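Local coordinates for uncharacterized protein Q7W7N7_BORPA (Bordetella parapertussis 12822, PDB 3CPK) that is of unknown function and belongs to the DUF498/DUF598 (Xcc1710-like) family, with an alpha/beta fold, at residues Y21-N25 against Q26-S30; T129-I132 against L133-E136. All blocks are in the same frame, centred on the assembly; numbering follows the deposited sequence.

Contact 1: residues Y21-N25 against Q26-S30; sequences YIEVN and QVRFS
The guanidinium of Arg28 lies flat over one face of the Tyr21 ring, its plane 3° from the ring's, with CZ 3.8 Å from the ring centroid in a cation-pi stack. The arginine chain runs extended from CG to NE, and CD sits over the ring as a CH-pi contact. With Tyr21 CG set between backbone N and carbonyl carbon (chi1 75°), the ring lies alongside this chain, CD1 meeting Arg28 CD and CG while CE2 and CZ lie under the guanidinium carbon. On the same face of the hairpin Glu23 OE2 comes to the guanidinium edge but stays 4.4 Å from Arg28 NE, too far for a salt bridge; OE1 lies over the turn, 3.5 Å from Gln26 CA. The other face is apolar: Val24 CB approaches the Phe29 ring obliquely, 3.9 Å from CE1, and both side chains reach Val41. Ile22 and Phe29 exchange a pair of backbone N-H...O=C hydrogen bonds, as do Val24 and Val27, though at Val24 O the donor lies above the carbonyl plane. Asn25 and Gln26 fill the corners of a type I' turn, making this a two-residue beta hairpin within a three-stranded antiparallel sheet.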
ATOM      1  N   TYR A  21       1.092 -14.369  -0.280  1.00 46.09           N
ATOM      2  CA  TYR A  21       1.745 -13.630   0.796  1.00 43.63           C
ATOM      3  C   TYR A  21       2.754 -12.596   0.354  1.00 41.45           C
ATOM      4  O   TYR A  21       3.355 -12.697  -0.717  1.00 40.59           O
ATOM      5  CB  TYR A  21       2.465 -14.602   1.740  1.00 42.60           C
ATOM      6  CG  TYR A  21       3.755 -15.159   1.163  1.00 39.85           C
ATOM      7  CD1 TYR A  21       4.950 -14.434   1.227  1.00 33.58           C
ATOM      8  CD2 TYR A  21       3.773 -16.399   0.528  1.00 37.42           C
ATOM      9  CE1 TYR A  21       6.128 -14.930   0.671  1.00 33.13           C
ATOM     10  CE2 TYR A  21       4.945 -16.905  -0.029  1.00 39.37           C
ATOM     11  CZ  TYR A  21       6.116 -16.168   0.045  1.00 39.14           C
ATOM     12  OH  TYR A  21       7.269 -16.677  -0.520  1.00 43.50           O
ATOM     13  N   ILE A  22       2.934 -11.601   1.211  1.00 40.95           N
ATOM     14  CA  ILE A  22       3.926 -10.569   1.001  1.00 38.36           C
ATOM     15  C   ILE A  22       4.793 -10.715   2.240  1.00 38.20           C
ATOM     16  O   ILE A  22       4.285 -10.927   3.340  1.00 36.94           O
ATOM     17  CB  ILE A  22       3.310  -9.158   0.971  1.00 38.45           C
ATOM     18  CG1 ILE A  22       2.380  -9.031  -0.235  1.00 39.74           C
ATOM     19  CG2 ILE A  22       4.408  -8.106   0.894  1.00 39.60           C
ATOM     20  CD1 ILE A  22       3.060  -9.328  -1.574  1.00 44.68           C
ATOM     21  N   GLU A  23       6.101 -10.654   2.061  1.00 37.26           N
ATOM     22  CA  GLU A  23       7.002 -10.749   3.191  1.00 35.18           C
ATOM     23  C   GLU A  23       7.544  -9.348   3.411  1.00 35.04           C
ATOM     24  O   GLU A  23       8.138  -8.742   2.512  1.00 36.37           O
ATOM     25  CB  GLU A  23       8.142 -11.718   2.886  1.00 33.83           C
ATOM     26  CG  GLU A  23       9.073 -11.953   4.062  1.00 44.33           C
ATOM     27  CD  GLU A  23      10.151 -12.981   3.766  1.00 51.11           C
ATOM     28  OE1 GLU A  23      11.321 -12.587   3.593  1.00 51.31           O
ATOM     29  OE2 GLU A  23       9.824 -14.188   3.701  1.00 46.75           O
ATOM     30  N   VAL A  24       7.317  -8.813   4.599  1.00 32.88           N
ATOM     31  CA  VAL A  24       7.811  -7.490   4.908  1.00 30.75           C
ATOM     32  C   VAL A  24       8.777  -7.608   6.076  1.00 32.52           C
ATOM     33  O   VAL A  24       8.457  -8.220   7.096  1.00 32.14           O
ATOM     34  CB  VAL A  24       6.651  -6.546   5.268  1.00 29.32           C
ATOM     35  CG1 VAL A  24       7.157  -5.109   5.410  1.00 32.50           C
ATOM     36  CG2 VAL A  24       5.584  -6.627   4.202  1.00 29.68           C
ATOM     37  N   ASN A  25       9.970  -7.041   5.913  1.00 32.23           N
ATOM     38  CA  ASN A  25      10.986  -7.078   6.956  1.00 32.38           C
ATOM     39  C   ASN A  25      11.229  -8.523   7.391  1.00 31.57           C
ATOM     40  O   ASN A  25      11.490  -8.803   8.568  1.00 30.13           O
ATOM     41  CB  ASN A  25      10.536  -6.214   8.148  1.00 29.45           C
ATOM     42  CG  ASN A  25      10.241  -4.757   7.749  1.00 30.34           C
ATOM     43  OD1 ASN A  25       9.493  -4.056   8.427  1.00 34.78           O
ATOM     44  ND2 ASN A  25      10.834  -4.307   6.656  1.00 24.59           N
ATOM     45  N   GLN A  26      11.134  -9.436   6.424  1.00 31.14           N
ATOM     46  CA  GLN A  26      11.346 -10.865   6.655  1.00 33.78           C
ATOM     47  C   GLN A  26      10.254 -11.571   7.462  1.00 32.31           C
ATOM     48  O   GLN A  26      10.490 -12.603   8.091  1.00 33.41           O
ATOM     49  CB  GLN A  26      12.720 -11.084   7.296  1.00 32.39           C
ATOM     50  CG  GLN A  26      13.859 -10.806   6.322  1.00 34.66           C
ATOM     51  CD  GLN A  26      15.237 -11.024   6.916  1.00 41.14           C
ATOM     52  OE1 GLN A  26      15.423 -11.856   7.802  1.00 45.13           O
ATOM     53  NE2 GLN A  26      16.217 -10.290   6.410  1.00 33.35           N
ATOM     54  N   VAL A  27       9.058 -11.000   7.439  1.00 33.21           N
ATOM     55  CA  VAL A  27       7.917 -11.573   8.129  1.00 31.06           C
ATOM     56  C   VAL A  27       6.765 -11.667   7.122  1.00 34.53           C
ATOM     57  O   VAL A  27       6.450 -10.690   6.444  1.00 36.89           O
ATOM     58  CB  VAL A  27       7.502 -10.702   9.324  1.00 29.52           C
ATOM     59  CG1 VAL A  27       6.328 -11.338  10.058  1.00 26.70           C
ATOM     60  CG2 VAL A  27       8.684 -10.527  10.254  1.00 29.47           C
ATOM     61  N   ARG A  28       6.154 -12.846   7.018  1.00 33.90           N
ATOM     62  CA  ARG A  28       5.051 -13.060   6.080  1.00 37.03           C
ATOM     63  C   ARG A  28       3.680 -12.580   6.539  1.00 35.78           C
ATOM     64  O   ARG A  28       3.286 -12.769   7.688  1.00 32.78           O
ATOM     65  CB  ARG A  28       4.903 -14.543   5.732  1.00 35.30           C
ATOM     66  CG  ARG A  28       5.924 -15.104   4.785  1.00 40.81           C
ATOM     67  CD  ARG A  28       5.455 -16.461   4.285  1.00 39.53           C
ATOM     68  NE  ARG A  28       6.523 -17.158   3.579  1.00 46.14           N
ATOM     69  CZ  ARG A  28       6.375 -18.313   2.944  1.00 47.19           C
ATOM     70  NH1 ARG A  28       5.192 -18.915   2.915  1.00 48.91           N
ATOM     71  NH2 ARG A  28       7.415 -18.872   2.349  1.00 48.20           N
ATOM     72  N   PHE A  29       2.952 -11.981   5.607  1.00 36.66           N
ATOM     73  CA  PHE A  29       1.608 -11.512   5.873  1.00 38.26           C
ATOM     74  C   PHE A  29       0.670 -12.120   4.840  1.00 41.17           C
ATOM     75  O   PHE A  29       0.955 -12.104   3.639  1.00 44.99           O
ATOM     76  CB  PHE A  29       1.544  -9.991   5.811  1.00 37.74           C
ATOM     77  CG  PHE A  29       2.321  -9.320   6.894  1.00 38.46           C
ATOM     78  CD1 PHE A  29       3.699  -9.162   6.782  1.00 40.98           C
ATOM     79  CD2 PHE A  29       1.681  -8.868   8.045  1.00 39.82           C
ATOM     80  CE1 PHE A  29       4.437  -8.574   7.804  1.00 43.58           C
ATOM     81  CE2 PHE A  29       2.406  -8.276   9.081  1.00 37.27           C
ATOM     82  CZ  PHE A  29       3.789  -8.124   8.958  1.00 42.63           C
ATOM     83  N   SER A  30      -0.435 -12.685   5.314  1.00 42.65           N
ATOM     84  CA  SER A  30      -1.407 -13.286   4.418  1.00 41.49           C
ATOM     85  C   SER A  30      -2.749 -12.569   4.488  1.00 39.98           C
ATOM     86  O   SER A  30      -3.727 -12.991   3.877  1.00 44.15           O
ATOM     87  CB  SER A  30      -1.555 -14.782   4.705  1.00 39.54           C
ATOM     88  OG  SER A  30      -1.576 -15.044   6.089  1.00 47.67           O
TER

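Contact 2: residues T129-I132 against L133-E136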
ATOM      1  N   THR A 129       6.917  -1.763  -6.450  1.00 31.13           N
ATOM      2  CA  THR A 129       6.955  -0.338  -6.753  1.00 30.64           C
ATOM      3  C   THR A 129       7.182   0.454  -5.462  1.00 31.21           C
ATOM      4  O   THR A 129       7.740   1.550  -5.478  1.00 29.97           O
ATOM      5  CB  THR A 129       5.651   0.139  -7.443  1.00 29.74           C
ATOM      6  OG1 THR A 129       5.483  -0.550  -8.687  1.00 27.83           O
ATOM      7  CG2 THR A 129       5.719   1.607  -7.733  1.00 27.67           C
ATOM      8  N   TYR A 130       6.753  -0.116  -4.343  1.00 32.49           N
ATOM      9  CA  TYR A 130       6.931   0.522  -3.045  1.00 31.90           C
ATOM     10  C   TYR A 130       8.409   0.556  -2.670  1.00 32.61           C
ATOM     11  O   TYR A 130       8.920   1.584  -2.225  1.00 32.07           O
ATOM     12  CB  TYR A 130       6.168  -0.236  -1.954  1.00 28.64           C
ATOM     13  CG  TYR A 130       6.661   0.099  -0.571  1.00 25.85           C
ATOM     14  CD1 TYR A 130       6.153   1.186   0.131  1.00 29.98           C
ATOM     15  CD2 TYR A 130       7.709  -0.624   0.002  1.00 25.19           C
ATOM     16  CE1 TYR A 130       6.687   1.551   1.375  1.00 30.02           C
ATOM     17  CE2 TYR A 130       8.245  -0.267   1.224  1.00 25.11           C
ATOM     18  CZ  TYR A 130       7.733   0.820   1.907  1.00 25.01           C
ATOM     19  OH  TYR A 130       8.290   1.190   3.102  1.00 25.36           O
ATOM     20  N   ASN A 131       9.083  -0.583  -2.821  1.00 31.59           N
ATOM     21  CA  ASN A 131      10.498  -0.666  -2.497  1.00 31.67           C
ATOM     22  C   ASN A 131      11.263   0.404  -3.262  1.00 34.62           C
ATOM     23  O   ASN A 131      12.143   1.066  -2.712  1.00 37.36           O
ATOM     24  CB  ASN A 131      11.069  -2.045  -2.863  1.00 30.62           C
ATOM     25  CG  ASN A 131      10.789  -3.116  -1.807  1.00 30.49           C
ATOM     26  OD1 ASN A 131      11.014  -4.304  -2.054  1.00 33.04           O
ATOM     27  ND2 ASN A 131      10.308  -2.704  -0.630  1.00 25.60           N
ATOM     28  N   ILE A 132      10.916   0.575  -4.534  1.00 36.90           N
ATOM     29  CA  ILE A 132      11.591   1.555  -5.375  1.00 35.36           C
ATOM     30  C   ILE A 132      11.334   2.990  -4.951  1.00 32.80           C
ATOM     31  O   ILE A 132      12.273   3.742  -4.729  1.00 34.57           O
ATOM     32  CB  ILE A 132      11.212   1.364  -6.867  1.00 34.25           C
ATOM     33  CG1 ILE A 132      11.790   0.039  -7.361  1.00 34.59           C
ATOM     34  CG2 ILE A 132      11.765   2.512  -7.713  1.00 31.71           C
ATOM     35  CD1 ILE A 132      11.355  -0.344  -8.752  1.00 39.02           C
ATOM     36  N   LEU A 133      10.072   3.373  -4.835  1.00 33.16           N
ATOM     37  CA  LEU A 133       9.751   4.731  -4.416  1.00 34.35           C
ATOM     38  C   LEU A 133      10.378   5.021  -3.058  1.00 35.27           C
ATOM     39  O   LEU A 133      10.727   6.154  -2.743  1.00 34.98           O
ATOM     40  CB  LEU A 133       8.239   4.919  -4.321  1.00 35.20           C
ATOM     41  CG  LEU A 133       7.460   4.816  -5.627  1.00 39.80           C
ATOM     42  CD1 LEU A 133       6.053   5.330  -5.404  1.00 41.14           C
ATOM     43  CD2 LEU A 133       8.142   5.631  -6.700  1.00 41.85           C
HETATM   44  N   MSE A 134      10.515   3.972  -2.261  1.00 34.11           N
HETATM   45  CA  MSE A 134      11.096   4.081  -0.946  1.00 35.37           C
HETATM   46  C   MSE A 134      12.602   4.237  -1.074  1.00 34.36           C
HETATM   47  O   MSE A 134      13.197   5.100  -0.439  1.00 35.75           O
HETATM   48  CB  MSE A 134      10.720   2.836  -0.129  1.00 34.13           C
HETATM   49  CG  MSE A 134      11.164   2.850   1.313  1.00 31.45           C
HETATM   50 SE   MSE A 134      12.951   2.161   1.453  1.00 46.90          SE
HETATM   51  CE  MSE A 134      12.525   0.248   1.380  1.00 39.46           C
ATOM     52  N   ALA A 135      13.223   3.417  -1.913  1.00 34.66           N
ATOM     53  CA  ALA A 135      14.672   3.500  -2.102  1.00 32.81           C
ATOM     54  C   ALA A 135      15.144   4.879  -2.576  1.00 33.43           C
ATOM     55  O   ALA A 135      16.234   5.313  -2.223  1.00 35.33           O
ATOM     56  CB  ALA A 135      15.136   2.427  -3.072  1.00 28.18           C
ATOM     57  N   GLU A 136      14.345   5.565  -3.384  1.00 34.91           N
ATOM     58  CA  GLU A 136      14.750   6.887  -3.842  1.00 37.33           C
ATOM     59  C   GLU A 136      14.203   7.974  -2.920  1.00 36.31           C
ATOM     60  O   GLU A 136      14.100   9.148  -3.295  1.00 35.38           O
ATOM     61  CB  GLU A 136      14.336   7.126  -5.308  1.00 35.74           C
ATOM     62  CG  GLU A 136      12.939   6.723  -5.698  1.00 40.25           C
ATOM     63  CD  GLU A 136      12.796   6.581  -7.210  1.00 42.13           C
ATOM     64  OE1 GLU A 136      13.643   5.887  -7.831  1.00 37.73           O
ATOM     65  OE2 GLU A 136      11.841   7.157  -7.774  1.00 46.24           O
TER
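Tyr130 and Met134, one helical turn apart, make the closer-knit side of this contact. The selenomethionine lays CB over one face of the tyrosine ring, offset toward the rim, and its CG comes 4.0 Å from Tyr130 CZ and 3.8 Å from Tyr130 OH. Tyr130 holds its ring there with CG anti to the backbone N (chi1 162°). The ring is buried: it packs on Leu93, Val140 and Val142, meets Phe35 edge-to-face, and has its hydroxyl hydrogen-bonded to the backbone O of Asn12. Leu133 faces the same sheet, touching Leu93 and Val140, and its CG is 3.3 Å from Thr129 O. All this belongs to the last turns of helix 123-135, which lies against the mixed sheet through strands 91-95 and 140-144. Successive i to i+4 bonds carry the helix to its end, from Leu133 N to Thr129 O, 3.0 Å and almost straight at 175°, through to Glu136 N on Ile132 O at 3.1 Å. Thr129 OG1 turns back to Ala125 O.

The solvent side is looser. Ile132 and Ala135 are exposed, and Glu136, where the chain leaves helical geometry, folds its side chain back over the last turn. Its CG, between backbone N and carbonyl carbon (chi1 45°), is thereby set 3.2 Å from Ile132 O, while the carboxylate reaches Ile132 only loosely, with OE1 3.9 Å from CG2. Glu136 OE2 forms a long, weak ion pair with Arg138 NE.

How the contacts relate
Contact 1 closes long before contact 2 opens in the chain, and the two do not touch: their centres are about 17 Å apart and their nearest atoms about 6 Å. Several residues between them touch both. Phe35 of strand 33-35 takes Val24 from contact 1 and the Tyr130 ring from contact 2, tying the hairpin to the helix through the mixed sheet. The N-terminal segment makes a second bridge, since Thr13 touches Asn25 on one side and both Asn131 and Met134 on the other. Strand 14-18 likewise meets Glu23 through Thr15 and Ala16, and Asn131 through Val14 and Tyr17. The function is unknown and no ligand or active site is assigned, so the link between the two is one of packing.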